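Local coordinates for hypothetical protein ydiI (Escherichia coli, PDB 1VH5) that hydrolyses 1,4-dihydroxy-2-naphthoyl-CoA to 1,4-dihydroxy-2-naphthoate in menaquinone biosynthesis and also cleaves a wide range of other acyl-CoA thioesters, at residues A[93-105]-A[114-126]. Residues are numbered along the deposited sequence; the frame is centred on the assembly and turned at random.
Sequences RSAREGRVRGVCK and QVWQIEIFDEKGR
Arg93 and Arg126 lay their guanidinium groups flat on one another, the planes 7° apart and the centres 4.3 Å apart, offset so that Arg126 CD sits over the Arg93 group. Asp122 probably eases this pairing of like charges: its OD1 lies in the Arg126 guanidinium plane, where Arg126 NE gives a 2.8 Å hydrogen bond of the salt bridge to the syn lone pair of OD1, and NH1 adds a longer, more bent one from above the carboxylate plane. A water joins the same OD1 to Ser94 O, and Lys124 CD covers the other face of the Arg126 group.

Where 93-105 swings into its strand, Glu123 reaches back across the gap. With CG set beside its own backbone N (chi1 -63°) and the chain extended, it accepts a hydrogen bond from Arg99 N at OE2, 2.9 Å away, the N-H coming in from above the carboxylate plane. The Arg99 guanidinium itself turns to Asp27 and Thr41.

Beyond this point strands 99-105 and 114-121 run antiparallel, with paired backbone bonds at Arg101-Phe121, Val103-Glu119 and Lys105-Gln117. On the face of these residues, Val103 CG2 meets Phe121 CE1 obliquely at 3.9 Å, while Lys105 and Gln117 lie alongside each other, pointing the same way, and a water bridges Lys105 NZ and Gln117 NE2.

The other face is buried. Ile120 CG2 packs on Val100 CB, and Cys104 SG, swung opposite its backbone N (chi1 175°), fits between Ile118 CG1 and the Trp116 ring, 3.4 Å from CE3, in an oblique sulfur-aromatic contact. Val100, Cys104, Trp116 and Ile120 also touch helix 57-74, which carries the inferred catalytic Glu65. The antiparallel sheet wrapped around this long helix is the hot-dog fold of PaaI thioesterases, with substrate-binding Arg93 and Ser94 at one end of the pair.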
ATOM      1  N   ARG A  93       4.747   1.532  14.421  1.00 17.47           N
ATOM      2  CA  ARG A  93       4.160   2.574  15.250  1.00 17.85           C
ATOM      3  C   ARG A  93       3.110   3.314  14.438  1.00 16.08           C
ATOM      4  O   ARG A  93       3.293   3.556  13.238  1.00 17.88           O
ATOM      5  CB  ARG A  93       5.257   3.538  15.710  1.00 18.24           C
ATOM      6  CG  ARG A  93       4.758   4.772  16.520  1.00 21.11           C
ATOM      7  CD  ARG A  93       5.864   5.766  16.874  1.00 22.52           C
ATOM      8  NE  ARG A  93       6.787   5.263  17.888  1.00 24.40           N
ATOM      9  CZ  ARG A  93       6.589   5.375  19.202  1.00 27.83           C
ATOM     10  NH1 ARG A  93       7.488   4.887  20.044  1.00 31.06           N
ATOM     11  NH2 ARG A  93       5.491   5.954  19.668  1.00 29.89           N
ATOM     12  N   SER A  94       2.005   3.665  15.080  1.00 17.92           N
ATOM     13  CA  SER A  94       0.962   4.442  14.418  1.00 17.87           C
ATOM     14  C   SER A  94       1.338   5.898  14.306  1.00 17.62           C
ATOM     15  O   SER A  94       2.256   6.379  14.985  1.00 19.30           O
ATOM     16  CB  SER A  94      -0.351   4.281  15.175  1.00 18.67           C
ATOM     17  OG  SER A  94      -0.241   4.881  16.460  1.00 20.35           O
ATOM     18  N   ALA A  95       0.673   6.600  13.397  1.00 17.22           N
ATOM     19  CA  ALA A  95       0.828   8.054  13.280  1.00 17.53           C
ATOM     20  C   ALA A  95      -0.578   8.647  13.152  1.00 17.44           C
ATOM     21  O   ALA A  95      -1.476   7.991  12.640  1.00 16.61           O
ATOM     22  CB  ALA A  95       1.676   8.414  12.087  1.00 16.72           C
ATOM     23  N   ARG A  96      -0.775   9.879  13.613  1.00 19.10           N
ATOM     24  CA  ARG A  96      -2.125  10.418  13.658  1.00 20.36           C
ATOM     25  C   ARG A  96      -2.247  11.834  13.141  1.00 20.07           C
ATOM     26  O   ARG A  96      -3.357  12.320  12.962  1.00 21.38           O
ATOM     27  CB  ARG A  96      -2.688  10.332  15.080  1.00 22.83           C
ATOM     28  CG  ARG A  96      -2.131  11.400  16.054  1.00 26.31           C
ATOM     29  CD  ARG A  96      -3.028  12.628  16.138  1.00 33.54           C
ATOM     30  NE  ARG A  96      -3.053  13.297  17.440  1.00 38.45           N
ATOM     31  CZ  ARG A  96      -3.713  14.430  17.666  1.00 41.36           C
ATOM     32  NH1 ARG A  96      -3.692  14.991  18.870  1.00 42.46           N
ATOM     33  NH2 ARG A  96      -4.401  15.006  16.680  1.00 42.43           N
ATOM     34  N   GLU A  97      -1.105  12.480  12.895  1.00 20.13           N
ATOM     35  CA  GLU A  97      -1.123  13.885  12.475  1.00 20.58           C
ATOM     36  C   GLU A  97       0.188  14.285  11.835  1.00 20.23           C
ATOM     37  O   GLU A  97       1.142  13.495  11.778  1.00 19.73           O
ATOM     38  CB  GLU A  97      -1.458  14.792  13.648  1.00 23.01           C
ATOM     39  CG  GLU A  97      -0.341  14.844  14.665  1.00 24.39           C
ATOM     40  CD  GLU A  97      -0.775  15.284  16.048  1.00 30.11           C
ATOM     41  OE1 GLU A  97      -1.562  16.255  16.161  1.00 31.84           O
ATOM     42  OE2 GLU A  97      -0.315  14.663  17.028  1.00 33.20           O
ATOM     43  N   GLY A  98       0.218  15.501  11.303  1.00 19.11           N
ATOM     44  CA  GLY A  98       1.374  16.001  10.598  1.00 18.65           C
ATOM     45  C   GLY A  98       1.656  15.257   9.313  1.00 17.88           C
ATOM     46  O   GLY A  98       0.741  14.816   8.633  1.00 17.66           O
ATOM     47  N   ARG A  99       2.936  15.173   8.969  1.00 16.81           N
ATOM     48  CA  ARG A  99       3.373  14.488   7.761  1.00 17.00           C
ATOM     49  C   ARG A  99       4.345  13.436   8.182  1.00 16.27           C
ATOM     50  O   ARG A  99       5.112  13.651   9.111  1.00 17.86           O
ATOM     51  CB  ARG A  99       4.044  15.438   6.769  1.00 17.38           C
ATOM     52  CG  ARG A  99       3.124  16.562   6.268  1.00 17.74           C
ATOM     53  CD  ARG A  99       3.804  17.497   5.288  1.00 18.46           C
ATOM     54  NE  ARG A  99       4.119  16.857   4.006  1.00 18.39           N
ATOM     55  CZ  ARG A  99       3.264  16.726   3.013  1.00 17.33           C
ATOM     56  NH1 ARG A  99       3.638  16.150   1.888  1.00 18.88           N
ATOM     57  NH2 ARG A  99       2.014  17.189   3.127  1.00 18.87           N
ATOM     58  N   VAL A 100       4.319  12.305   7.493  1.00 14.95           N
ATOM     59  CA  VAL A 100       5.371  11.304   7.691  1.00 14.45           C
ATOM     60  C   VAL A 100       6.375  11.399   6.570  1.00 14.16           C
ATOM     61  O   VAL A 100       6.072  11.940   5.519  1.00 15.56           O
ATOM     62  CB  VAL A 100       4.794   9.841   7.772  1.00 13.92           C
ATOM     63  CG1 VAL A 100       3.982   9.689   9.046  1.00 15.00           C
ATOM     64  CG2 VAL A 100       4.017   9.452   6.514  1.00 15.30           C
ATOM     65  N   ARG A 101       7.586  10.922   6.849  1.00 14.54           N
ATOM     66  CA  ARG A 101       8.681  11.028   5.883  1.00 14.21           C
ATOM     67  C   ARG A 101       9.253   9.656   5.542  1.00 13.68           C
ATOM     68  O   ARG A 101       9.678   8.933   6.445  1.00 14.75           O
ATOM     69  CB  ARG A 101       9.781  11.921   6.435  1.00 15.31           C
ATOM     70  CG  ARG A 101      10.979  12.131   5.462  1.00 15.21           C
ATOM     71  CD  ARG A 101      12.121  12.946   6.101  1.00 18.23           C
ATOM     72  NE  ARG A 101      11.650  14.285   6.399  1.00 20.25           N
ATOM     73  CZ  ARG A 101      11.811  15.320   5.598  1.00 22.83           C
ATOM     74  NH1 ARG A 101      11.276  16.492   5.934  1.00 24.46           N
ATOM     75  NH2 ARG A 101      12.480  15.187   4.460  1.00 22.61           N
ATOM     76  N   GLY A 102       9.268   9.319   4.261  1.00 13.92           N
ATOM     77  CA  GLY A 102       9.963   8.117   3.823  1.00 13.19           C
ATOM     78  C   GLY A 102      11.373   8.430   3.368  1.00 14.09           C
ATOM     79  O   GLY A 102      11.596   9.404   2.626  1.00 15.42           O
ATOM     80  N   VAL A 103      12.290   7.582   3.807  1.00 14.47           N
ATOM     81  CA  VAL A 103      13.707   7.722   3.498  1.00 14.58           C
ATOM     82  C   VAL A 103      14.099   6.425   2.786  1.00 14.87           C
ATOM     83  O   VAL A 103      14.017   5.355   3.385  1.00 14.76           O
ATOM     84  CB  VAL A 103      14.593   7.881   4.792  1.00 15.02           C
ATOM     85  CG1 VAL A 103      16.040   8.033   4.420  1.00 16.99           C
ATOM     86  CG2 VAL A 103      14.132   9.082   5.659  1.00 17.54           C
ATOM     87  N   CYS A 104      14.489   6.529   1.519  1.00 14.11           N
ATOM     88  CA  CYS A 104      14.718   5.348   0.684  1.00 13.73           C
ATOM     89  C   CYS A 104      16.214   5.259   0.377  1.00 14.98           C
ATOM     90  O   CYS A 104      16.816   6.257  -0.063  1.00 16.84           O
ATOM     91  CB  CYS A 104      13.919   5.546  -0.614  1.00 15.12           C
ATOM     92  SG  CYS A 104      14.140   4.280  -1.879  1.00 15.61           S
ATOM     93  N   LYS A 105      16.798   4.082   0.589  1.00 14.42           N
ATOM     94  CA  LYS A 105      18.215   3.834   0.270  1.00 14.69           C
ATOM     95  C   LYS A 105      18.314   2.475  -0.482  1.00 14.52           C
ATOM     96  O   LYS A 105      17.490   1.595  -0.282  1.00 13.95           O
ATOM     97  CB  LYS A 105      19.057   3.783   1.556  1.00 16.95           C
ATOM     98  CG  LYS A 105      19.015   2.450   2.301  1.00 20.25           C
ATOM     99  CD  LYS A 105      19.989   2.486   3.472  1.00 21.97           C
ATOM    100  CE  LYS A 105      20.010   1.141   4.186  1.00 24.99           C
ATOM    101  NZ  LYS A 105      20.887   1.152   5.399  1.00 27.50           N
ATOM    102  N   GLN A 114      16.689  -4.696  -8.563  1.00 13.02           N
ATOM    103  CA  GLN A 114      17.100  -3.778  -7.506  1.00 12.47           C
ATOM    104  C   GLN A 114      16.318  -4.129  -6.250  1.00 11.27           C
ATOM    105  O   GLN A 114      15.198  -4.663  -6.319  1.00 12.64           O
ATOM    106  CB  GLN A 114      16.803  -2.309  -7.866  1.00 12.67           C
ATOM    107  CG  GLN A 114      17.257  -1.901  -9.246  1.00 13.68           C
ATOM    108  CD  GLN A 114      16.626  -0.600  -9.669  1.00 13.35           C
ATOM    109  OE1 GLN A 114      15.484  -0.287  -9.292  1.00 13.45           O
ATOM    110  NE2 GLN A 114      17.357   0.174 -10.493  1.00 14.62           N
ATOM    111  N   VAL A 115      16.893  -3.792  -5.114  1.00 11.66           N
ATOM    112  CA  VAL A 115      16.169  -3.856  -3.856  1.00 11.47           C
ATOM    113  C   VAL A 115      16.372  -2.545  -3.124  1.00 12.64           C
ATOM    114  O   VAL A 115      17.506  -2.075  -2.978  1.00 13.00           O
ATOM    115  CB  VAL A 115      16.655  -5.028  -2.981  1.00 12.96           C
ATOM    116  CG1 VAL A 115      15.882  -5.099  -1.613  1.00 13.76           C
ATOM    117  CG2 VAL A 115      16.560  -6.356  -3.766  1.00 13.93           C
ATOM    118  N   TRP A 116      15.254  -1.951  -2.694  1.00 11.33           N
ATOM    119  CA  TRP A 116      15.237  -0.657  -2.029  1.00 11.58           C
ATOM    120  C   TRP A 116      14.693  -0.853  -0.618  1.00 12.35           C
ATOM    121  O   TRP A 116      13.729  -1.621  -0.430  1.00 13.30           O
ATOM    122  CB  TRP A 116      14.313   0.283  -2.820  1.00 12.01           C
ATOM    123  CG  TRP A 116      14.868   0.650  -4.155  1.00 12.43           C
ATOM    124  CD1 TRP A 116      14.623   0.068  -5.350  1.00 11.88           C
ATOM    125  CD2 TRP A 116      15.883   1.622  -4.386  1.00 12.01           C
ATOM    126  NE1 TRP A 116      15.369   0.668  -6.349  1.00 12.22           N
ATOM    127  CE2 TRP A 116      16.177   1.605  -5.767  1.00 12.46           C
ATOM    128  CE3 TRP A 116      16.577   2.517  -3.553  1.00 13.73           C
ATOM    129  CZ2 TRP A 116      17.113   2.467  -6.350  1.00 13.29           C
ATOM    130  CZ3 TRP A 116      17.511   3.394  -4.137  1.00 13.76           C
ATOM    131  CH2 TRP A 116      17.762   3.351  -5.526  1.00 15.19           C
ATOM    132  N   GLN A 117      15.274  -0.156   0.359  1.00 12.79           N
ATOM    133  CA  GLN A 117      14.726  -0.129   1.714  1.00 12.15           C
ATOM    134  C   GLN A 117      14.120   1.257   1.929  1.00 12.55           C
ATOM    135  O   GLN A 117      14.783   2.300   1.712  1.00 14.38           O
ATOM    136  CB  GLN A 117      15.817  -0.402   2.719  1.00 14.10           C
ATOM    137  CG  GLN A 117      15.345  -0.511   4.201  1.00 16.71           C
ATOM    138  CD  GLN A 117      16.442  -1.150   5.047  1.00 21.49           C
ATOM    139  OE1 GLN A 117      16.623  -2.365   5.039  1.00 24.90           O
ATOM    140  NE2 GLN A 117      17.203  -0.336   5.706  1.00 24.48           N
ATOM    141  N   ILE A 118      12.855   1.302   2.361  1.00 12.04           N
ATOM    142  CA  ILE A 118      12.249   2.577   2.673  1.00 13.24           C
ATOM    143  C   ILE A 118      11.767   2.541   4.123  1.00 12.82           C
ATOM    144  O   ILE A 118      10.936   1.696   4.501  1.00 13.52           O
ATOM    145  CB  ILE A 118      11.076   2.947   1.749  1.00 12.66           C
ATOM    146  CG1 ILE A 118      11.420   2.791   0.256  1.00 14.73           C
ATOM    147  CG2 ILE A 118      10.626   4.387   2.125  1.00 14.26           C
ATOM    148  CD1 ILE A 118      11.217   1.368  -0.292  1.00 15.21           C
ATOM    149  N   GLU A 119      12.285   3.469   4.938  1.00 13.76           N
ATOM    150  CA  GLU A 119      11.836   3.600   6.319  1.00 14.49           C
ATOM    151  C   GLU A 119      10.988   4.866   6.413  1.00 14.72           C
ATOM    152  O   GLU A 119      11.338   5.909   5.835  1.00 15.40           O
ATOM    153  CB  GLU A 119      13.029   3.662   7.281  1.00 16.72           C
ATOM    154  CG  GLU A 119      13.800   2.348   7.435  1.00 18.71           C
ATOM    155  CD  GLU A 119      14.992   2.471   8.394  1.00 21.29           C
ATOM    156  OE1 GLU A 119      15.664   3.538   8.420  1.00 23.81           O
ATOM    157  OE2 GLU A 119      15.277   1.500   9.136  1.00 26.09           O
ATOM    158  N   ILE A 120       9.865   4.771   7.133  1.00 14.41           N
ATOM    159  CA  ILE A 120       8.946   5.905   7.218  1.00 13.56           C
ATOM    160  C   ILE A 120       8.866   6.325   8.664  1.00 14.85           C
ATOM    161  O   ILE A 120       8.617   5.514   9.552  1.00 14.80           O
ATOM    162  CB  ILE A 120       7.578   5.488   6.689  1.00 14.31           C
ATOM    163  CG1 ILE A 120       7.723   5.113   5.198  1.00 15.95           C
ATOM    164  CG2 ILE A 120       6.511   6.626   6.934  1.00 16.19           C
ATOM    165  CD1 ILE A 120       6.545   4.479   4.649  1.00 17.17           C
ATOM    166  N   PHE A 121       9.082   7.613   8.901  1.00 13.95           N
ATOM    167  CA  PHE A 121       9.185   8.198  10.242  1.00 14.36           C
ATOM    168  C   PHE A 121       8.102   9.254  10.431  1.00 15.74           C
ATOM    169  O   PHE A 121       7.668   9.920   9.487  1.00 16.06           O
ATOM    170  CB  PHE A 121      10.555   8.878  10.472  1.00 15.45           C
ATOM    171  CG  PHE A 121      11.733   7.963  10.260  1.00 16.51           C
ATOM    172  CD1 PHE A 121      12.242   7.766   8.965  1.00 18.67           C
ATOM    173  CD2 PHE A 121      12.296   7.293  11.320  1.00 17.59           C
ATOM    174  CE1 PHE A 121      13.314   6.899   8.741  1.00 17.69           C
ATOM    175  CE2 PHE A 121      13.383   6.405  11.110  1.00 17.21           C
ATOM    176  CZ  PHE A 121      13.892   6.244   9.812  1.00 16.86           C
ATOM    177  N   ASP A 122       7.671   9.427  11.669  1.00 16.27           N
ATOM    178  CA  ASP A 122       6.775  10.542  11.997  1.00 18.94           C
ATOM    179  C   ASP A 122       7.574  11.823  12.236  1.00 20.81           C
ATOM    180  O   ASP A 122       8.797  11.837  12.132  1.00 21.27           O
ATOM    181  CB  ASP A 122       5.871  10.166  13.186  1.00 17.78           C
ATOM    182  CG  ASP A 122       6.629  10.003  14.488  1.00 16.05           C
ATOM    183  OD1 ASP A 122       6.081   9.341  15.421  1.00 18.98           O
ATOM    184  OD2 ASP A 122       7.758  10.519  14.681  1.00 17.64           O
ATOM    185  N   GLU A 123       6.871  12.916  12.567  1.00 22.26           N
ATOM    186  CA  GLU A 123       7.524  14.224  12.715  1.00 24.90           C
ATOM    187  C   GLU A 123       8.526  14.309  13.860  1.00 24.83           C
ATOM    188  O   GLU A 123       9.410  15.182  13.857  1.00 27.89           O
ATOM    189  CB  GLU A 123       6.487  15.352  12.796  1.00 25.95           C
ATOM    190  CG  GLU A 123       5.675  15.462  11.527  1.00 28.67           C
ATOM    191  CD  GLU A 123       4.769  16.673  11.458  1.00 29.52           C
ATOM    192  OE1 GLU A 123       4.265  17.150  12.523  1.00 32.95           O
ATOM    193  OE2 GLU A 123       4.547  17.138  10.319  1.00 26.06           O
ATOM    194  N   LYS A 124       8.409  13.396  14.820  1.00 23.33           N
ATOM    195  CA  LYS A 124       9.342  13.294  15.931  1.00 24.27           C
ATOM    196  C   LYS A 124      10.524  12.369  15.643  1.00 23.61           C
ATOM    197  O   LYS A 124      11.324  12.089  16.540  1.00 24.14           O
ATOM    198  CB  LYS A 124       8.617  12.837  17.208  1.00 24.24           C
ATOM    199  CG  LYS A 124       7.752  13.933  17.853  1.00 27.32           C
ATOM    200  CD  LYS A 124       6.954  13.407  19.054  1.00 29.82           C
ATOM    201  CE  LYS A 124       5.887  14.421  19.497  1.00 32.47           C
ATOM    202  NZ  LYS A 124       4.893  13.841  20.453  1.00 34.38           N
ATOM    203  N   GLY A 125      10.607  11.855  14.410  1.00 22.02           N
ATOM    204  CA  GLY A 125      11.726  11.029  14.009  1.00 21.09           C
ATOM    205  C   GLY A 125      11.580   9.576  14.433  1.00 19.65           C
ATOM    206  O   GLY A 125      12.537   8.803  14.381  1.00 21.05           O
ATOM    207  N   ARG A 126      10.385   9.190  14.880  1.00 17.94           N
ATOM    208  CA  ARG A 126      10.151   7.799  15.286  1.00 16.87           C
ATOM    209  C   ARG A 126       9.760   6.928  14.087  1.00 14.61           C
ATOM    210  O   ARG A 126       8.919   7.291  13.267  1.00 14.93           O
ATOM    211  CB  ARG A 126       9.065   7.745  16.346  1.00 16.99           C
ATOM    212  CG  ARG A 126       9.333   8.766  17.463  1.00 18.94           C
ATOM    213  CD  ARG A 126       8.304   8.712  18.543  1.00 20.76           C
ATOM    214  NE  ARG A 126       7.015   9.204  18.070  1.00 23.47           N
ATOM    215  CZ  ARG A 126       6.017   9.583  18.861  1.00 25.88           C
ATOM    216  NH1 ARG A 126       4.894  10.012  18.317  1.00 26.93           N
ATOM    217  NH2 ARG A 126       6.134   9.524  20.190  1.00 28.24           N
TER
HETATM  218  O   HOH W   1       3.465   8.761  15.515  1.00 23.96           O
HETATM  219  O   HOH W   2       3.963  12.590  11.958  1.00 34.53           O
HETATM  220  O   HOH W   3      19.775  -0.784   7.104  1.00 33.67           O